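Long-range contact in enhancer of mRNA-decapping protein 3 (Homo sapiens, PDB 2VC8), which binds single-stranded RNA and promotes mRNA decapping and degradation, interacting directly with DCP1A and DDX6 in the decapping complex: residues Q32-H44 / P52-L64. Residues are numbered along the deposited sequence; the frame is centred on the assembly and turned at random.
Sequences QVSQTISLTRPFH and PEVTFRAGDITEL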
loop_
_atom_site.group_PDB
_atom_site.type_symbol
_atom_site.label_atom_id
_atom_site.label_comp_id
_atom_site.label_asym_id
_atom_site.label_seq_id
_atom_site.Cartn_x
_atom_site.Cartn_y
_atom_site.Cartn_z
ATOM N N GLN A 32 -1.310 -0.501 -13.298
ATOM C CA GLN A 32 -1.563 -1.837 -13.871
ATOM C C GLN A 32 -0.473 -2.319 -14.824
ATOM O O GLN A 32 -0.265 -3.515 -14.984
ATOM C CB GLN A 32 -2.917 -1.878 -14.589
ATOM C CG GLN A 32 -4.088 -1.704 -13.659
ATOM C CD GLN A 32 -5.407 -1.990 -14.361
ATOM O OE1 GLN A 32 -6.248 -1.097 -14.519
ATOM N NE2 GLN A 32 -5.588 -3.232 -14.807
ATOM N N VAL A 33 0.246 -1.392 -15.430
ATOM C CA VAL A 33 1.271 -1.785 -16.395
ATOM C C VAL A 33 2.513 -2.281 -15.679
ATOM O O VAL A 33 2.986 -3.367 -15.962
ATOM C CB VAL A 33 1.635 -0.614 -17.306
ATOM C CG1 VAL A 33 2.636 -1.093 -18.390
ATOM C CG2 VAL A 33 0.378 -0.012 -17.933
ATOM N N SER A 34 3.029 -1.497 -14.740
ATOM C CA SER A 34 4.203 -1.903 -13.963
ATOM C C SER A 34 3.819 -2.841 -12.805
ATOM O O SER A 34 4.683 -3.388 -12.129
ATOM C CB SER A 34 4.938 -0.682 -13.439
ATOM O OG SER A 34 5.455 0.085 -14.518
ATOM N N GLN A 35 2.529 -3.018 -12.566
ATOM C CA GLN A 35 2.053 -3.909 -11.533
ATOM C C GLN A 35 2.544 -3.458 -10.155
ATOM O O GLN A 35 3.141 -4.229 -9.380
ATOM C CB GLN A 35 2.437 -5.362 -11.826
ATOM C CG GLN A 35 1.787 -5.907 -13.103
ATOM C CD GLN A 35 2.070 -7.398 -13.377
ATOM O OE1 GLN A 35 3.149 -7.903 -13.111
ATOM N NE2 GLN A 35 1.081 -8.082 -13.908
ATOM N N THR A 36 2.266 -2.200 -9.836
ATOM C CA THR A 36 2.670 -1.623 -8.551
ATOM C C THR A 36 1.485 -1.035 -7.801
ATOM O O THR A 36 0.445 -0.686 -8.349
ATOM C CB THR A 36 3.753 -0.541 -8.728
ATOM O OG1 THR A 36 3.194 0.545 -9.408
ATOM C CG2 THR A 36 4.976 -1.031 -9.506
ATOM N N ILE A 37 1.736 -0.857 -6.536
ATOM C CA ILE A 37 0.795 -0.240 -5.640
ATOM C C ILE A 37 1.538 0.758 -4.729
ATOM O O ILE A 37 2.644 0.460 -4.232
ATOM C CB ILE A 37 0.058 -1.324 -4.901
ATOM C CG1 ILE A 37 -1.066 -0.753 -4.041
ATOM C CG2 ILE A 37 1.052 -2.196 -4.128
ATOM C CD1 ILE A 37 -1.943 -1.845 -3.457
ATOM N N SER A 38 0.978 1.957 -4.611
ATOM C CA SER A 38 1.625 3.063 -3.845
ATOM C C SER A 38 0.861 3.373 -2.608
ATOM O O SER A 38 -0.395 3.469 -2.651
ATOM C CB SER A 38 1.708 4.320 -4.714
ATOM O OG SER A 38 2.394 4.060 -5.956
ATOM N N LEU A 39 1.579 3.540 -1.499
ATOM C CA LEU A 39 1.009 3.955 -0.215
ATOM C C LEU A 39 1.466 5.358 0.138
ATOM O O LEU A 39 2.606 5.714 -0.025
ATOM C CB LEU A 39 1.441 3.033 0.915
ATOM C CG LEU A 39 1.141 1.537 0.761
ATOM C CD1 LEU A 39 1.541 0.834 2.015
ATOM C CD2 LEU A 39 -0.345 1.275 0.309
ATOM N N THR A 40 0.517 6.172 0.589
ATOM C CA THR A 40 0.884 7.500 1.061
ATOM C C THR A 40 1.067 7.493 2.590
ATOM O O THR A 40 0.367 6.818 3.335
ATOM C CB THR A 40 -0.033 8.667 0.496
ATOM O OG1 THR A 40 0.085 9.856 1.319
ATOM C CG2 THR A 40 -1.481 8.234 0.360
ATOM N N ARG A 41 2.066 8.218 3.018
ATOM C CA ARG A 41 2.357 8.359 4.438
ATOM C C ARG A 41 2.353 7.013 5.173
ATOM O O ARG A 41 1.696 6.887 6.217
ATOM C CB ARG A 41 1.335 9.327 5.101
ATOM C CG ARG A 41 1.393 10.722 4.502
ATOM C CD ARG A 41 0.610 11.725 5.312
ATOM N NE ARG A 41 -0.567 12.125 4.579
ATOM C CZ ARG A 41 -1.821 11.769 4.845
ATOM N NH1 ARG A 41 -2.151 10.955 5.874
ATOM N NH2 ARG A 41 -2.762 12.241 4.043
ATOM N N PRO A 42 3.025 6.001 4.639
ATOM C CA PRO A 42 2.921 4.727 5.274
ATOM C C PRO A 42 3.653 4.651 6.594
ATOM O O PRO A 42 4.543 5.451 6.878
ATOM C CB PRO A 42 3.610 3.775 4.283
ATOM C CG PRO A 42 4.527 4.618 3.597
ATOM C CD PRO A 42 3.935 6.005 3.490
ATOM N N PHE A 43 3.223 3.707 7.407
ATOM C CA PHE A 43 3.835 3.284 8.651
ATOM C C PHE A 43 4.570 1.955 8.407
ATOM O O PHE A 43 4.160 1.128 7.614
ATOM C CB PHE A 43 2.766 3.042 9.727
ATOM C CG PHE A 43 2.533 4.207 10.653
ATOM C CD1 PHE A 43 2.098 5.375 10.141
ATOM C CD2 PHE A 43 2.711 4.088 12.019
ATOM C CE1 PHE A 43 1.905 6.514 10.986
ATOM C CE2 PHE A 43 2.482 5.197 12.860
ATOM C CZ PHE A 43 2.084 6.384 12.321
ATOM N N HIS A 44 5.613 1.788 9.176
ATOM C CA HIS A 44 6.447 0.642 9.225
ATOM C C HIS A 44 7.010 0.543 10.664
ATOM O O HIS A 44 7.495 1.543 11.203
ATOM C CB HIS A 44 7.579 0.835 8.186
ATOM C CG HIS A 44 8.571 -0.278 8.172
ATOM N ND1 HIS A 44 8.237 -1.552 7.752
ATOM C CD2 HIS A 44 9.880 -0.321 8.509
ATOM C CE1 HIS A 44 9.303 -2.335 7.843
ATOM N NE2 HIS A 44 10.310 -1.608 8.287
ATOM N N PRO A 52 7.241 10.152 2.063
ATOM C CA PRO A 52 5.783 10.332 2.056
ATOM C C PRO A 52 5.023 9.386 1.136
ATOM O O PRO A 52 3.812 9.318 1.221
ATOM C CB PRO A 52 5.578 11.821 1.652
ATOM C CG PRO A 52 6.752 12.106 0.870
ATOM C CD PRO A 52 7.888 11.347 1.483
ATOM N N GLU A 53 5.698 8.712 0.193
ATOM C CA GLU A 53 5.047 7.784 -0.735
ATOM C C GLU A 53 5.972 6.686 -1.016
ATOM O O GLU A 53 7.119 6.926 -1.361
ATOM C CB GLU A 53 4.672 8.375 -2.076
ATOM C CG GLU A 53 3.820 7.412 -2.912
ATOM C CD GLU A 53 3.717 7.767 -4.390
ATOM O OE1 GLU A 53 3.940 8.923 -4.741
ATOM O OE2 GLU A 53 3.443 6.864 -5.227
ATOM N N VAL A 54 5.495 5.461 -0.851
ATOM C CA VAL A 54 6.331 4.280 -1.167
ATOM C C VAL A 54 5.573 3.386 -2.118
ATOM O O VAL A 54 4.376 3.157 -1.894
ATOM C CB VAL A 54 6.754 3.498 0.108
ATOM C CG1 VAL A 54 7.658 2.273 -0.317
ATOM C CG2 VAL A 54 7.504 4.373 1.129
ATOM N N THR A 55 6.271 2.917 -3.153
ATOM C CA THR A 55 5.649 2.169 -4.212
ATOM C C THR A 55 6.270 0.757 -4.269
ATOM O O THR A 55 7.505 0.613 -4.303
ATOM C CB THR A 55 5.781 2.888 -5.536
ATOM O OG1 THR A 55 5.034 4.141 -5.435
ATOM C CG2 THR A 55 5.306 2.058 -6.706
ATOM N N PHE A 56 5.380 -0.237 -4.244
ATOM C CA PHE A 56 5.757 -1.643 -4.144
ATOM C C PHE A 56 5.344 -2.369 -5.394
ATOM O O PHE A 56 4.265 -2.126 -5.901
ATOM C CB PHE A 56 5.014 -2.266 -2.951
ATOM C CG PHE A 56 5.223 -1.541 -1.640
ATOM C CD1 PHE A 56 4.427 -0.453 -1.244
ATOM C CD2 PHE A 56 6.215 -1.938 -0.837
ATOM C CE1 PHE A 56 4.667 0.174 -0.049
ATOM C CE2 PHE A 56 6.471 -1.292 0.386
ATOM C CZ PHE A 56 5.672 -0.258 0.771
ATOM N N ARG A 57 6.152 -3.335 -5.846
ATOM C CA ARG A 57 5.688 -4.238 -6.893
ATOM C C ARG A 57 4.791 -5.284 -6.293
ATOM O O ARG A 57 5.141 -5.921 -5.280
ATOM C CB ARG A 57 6.868 -4.884 -7.595
ATOM C CG ARG A 57 7.812 -3.966 -8.311
ATOM C CD ARG A 57 8.889 -4.754 -9.140
ATOM N NE ARG A 57 9.685 -5.603 -8.249
ATOM C CZ ARG A 57 10.551 -6.542 -8.634
ATOM N NH1 ARG A 57 10.800 -6.786 -9.924
ATOM N NH2 ARG A 57 11.200 -7.223 -7.712
ATOM N N ALA A 58 3.688 -5.567 -6.973
ATOM C CA ALA A 58 2.738 -6.564 -6.473
ATOM C C ALA A 58 3.390 -7.932 -6.291
ATOM O O ALA A 58 3.090 -8.634 -5.350
ATOM C CB ALA A 58 1.546 -6.698 -7.415
ATOM N N GLY A 59 4.358 -8.212 -7.142
ATOM C CA GLY A 59 5.096 -9.455 -7.108
ATOM C C GLY A 59 6.014 -9.638 -5.952
ATOM O O GLY A 59 6.525 -10.762 -5.708
ATOM N N ASP A 60 6.254 -8.558 -5.205
ATOM C CA ASP A 60 7.030 -8.620 -3.983
ATOM C C ASP A 60 6.216 -8.779 -2.711
ATOM O O ASP A 60 6.791 -8.852 -1.633
ATOM C CB ASP A 60 7.998 -7.480 -3.901
ATOM C CG ASP A 60 9.009 -7.502 -5.014
ATOM O OD1 ASP A 60 9.331 -8.593 -5.484
ATOM O OD2 ASP A 60 9.471 -6.464 -5.416
ATOM N N ILE A 61 4.890 -8.730 -2.824
ATOM C CA ILE A 61 4.022 -8.750 -1.660
ATOM C C ILE A 61 3.674 -10.183 -1.329
ATOM O O ILE A 61 3.168 -10.893 -2.173
ATOM C CB ILE A 61 2.769 -7.901 -1.966
ATOM C CG1 ILE A 61 3.142 -6.427 -2.266
ATOM C CG2 ILE A 61 1.847 -7.977 -0.817
ATOM C CD1 ILE A 61 1.963 -5.541 -2.747
ATOM N N THR A 62 3.880 -10.566 -0.082
ATOM C CA THR A 62 3.511 -11.892 0.362
ATOM C C THR A 62 2.138 -11.990 0.956
ATOM O O THR A 62 1.466 -13.004 0.884
ATOM C CB THR A 62 4.542 -12.441 1.365
ATOM O OG1 THR A 62 4.511 -11.678 2.589
ATOM C CG2 THR A 62 5.968 -12.452 0.785
ATOM N N GLU A 63 1.605 -10.868 1.471
ATOM C CA GLU A 63 0.254 -10.780 2.027
ATOM C C GLU A 63 -0.227 -9.364 1.942
ATOM O O GLU A 63 0.493 -8.421 2.331
ATOM C CB GLU A 63 0.146 -11.222 3.475
ATOM C CG GLU A 63 -1.312 -11.194 4.069
ATOM C CD GLU A 63 -1.412 -11.546 5.527
ATOM O OE1 GLU A 63 -0.346 -11.713 6.191
ATOM O OE2 GLU A 63 -2.574 -11.635 6.041
ATOM N N LEU A 64 -1.466 -9.192 1.513
ATOM C CA LEU A 64 -2.095 -7.860 1.502
ATOM C C LEU A 64 -3.302 -7.991 2.428
ATOM O O LEU A 64 -4.171 -8.815 2.209
ATOM C CB LEU A 64 -2.519 -7.466 0.096
ATOM C CG LEU A 64 -3.153 -6.046 -0.080
ATOM C CD1 LEU A 64 -2.899 -5.576 -1.508
ATOM C CD2 LEU A 64 -4.636 -6.017 0.282
HETATM O O HOH W 1 2.390 11.421 0.412
#
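I37 and L39 pack against F56, and I37 also against I61, on the core side of an antiparallel strand pair, 36-39 with 53-57, in the Sm fold of the EDC3 LSm domain. L39 CD1 lies 3.8 Å from F56 CE1, the two side chains crossing at about a right angle. I37 CG2 meets I61 CD1 at 3.7 Å. V27 and I14 of the neighbouring strands touch I37 and L39, so this cluster belongs to the barrel interior, and the F56 ring meets that of Y23. Were F56 cut back to an alanine, a gap is likely to open beside L39 CD1 and Y23 to lose one of the rings it meets. Just past the corner at T40 and R41, P42 CG packs on V54 CG2 at 3.9 Å. Reciprocal backbone bonds fix the register: I37 N to F56 O (2.9 Å) and F56 N to I37 O (2.8 Å), repeated by L39 with V54. R41 N hydrogen-bonds P52 O from above its carbonyl plane, 43° out of it. On the polar face, T55 CG2 rests against T36 CB, and T55 OG1, anti to its carbonyl carbon (chi1 -64°), hydrogen-bonds S38 OG at 2.7 Å. Farther out, a water bonded to T40 OG1 donates to P52 O at 2.7 Å.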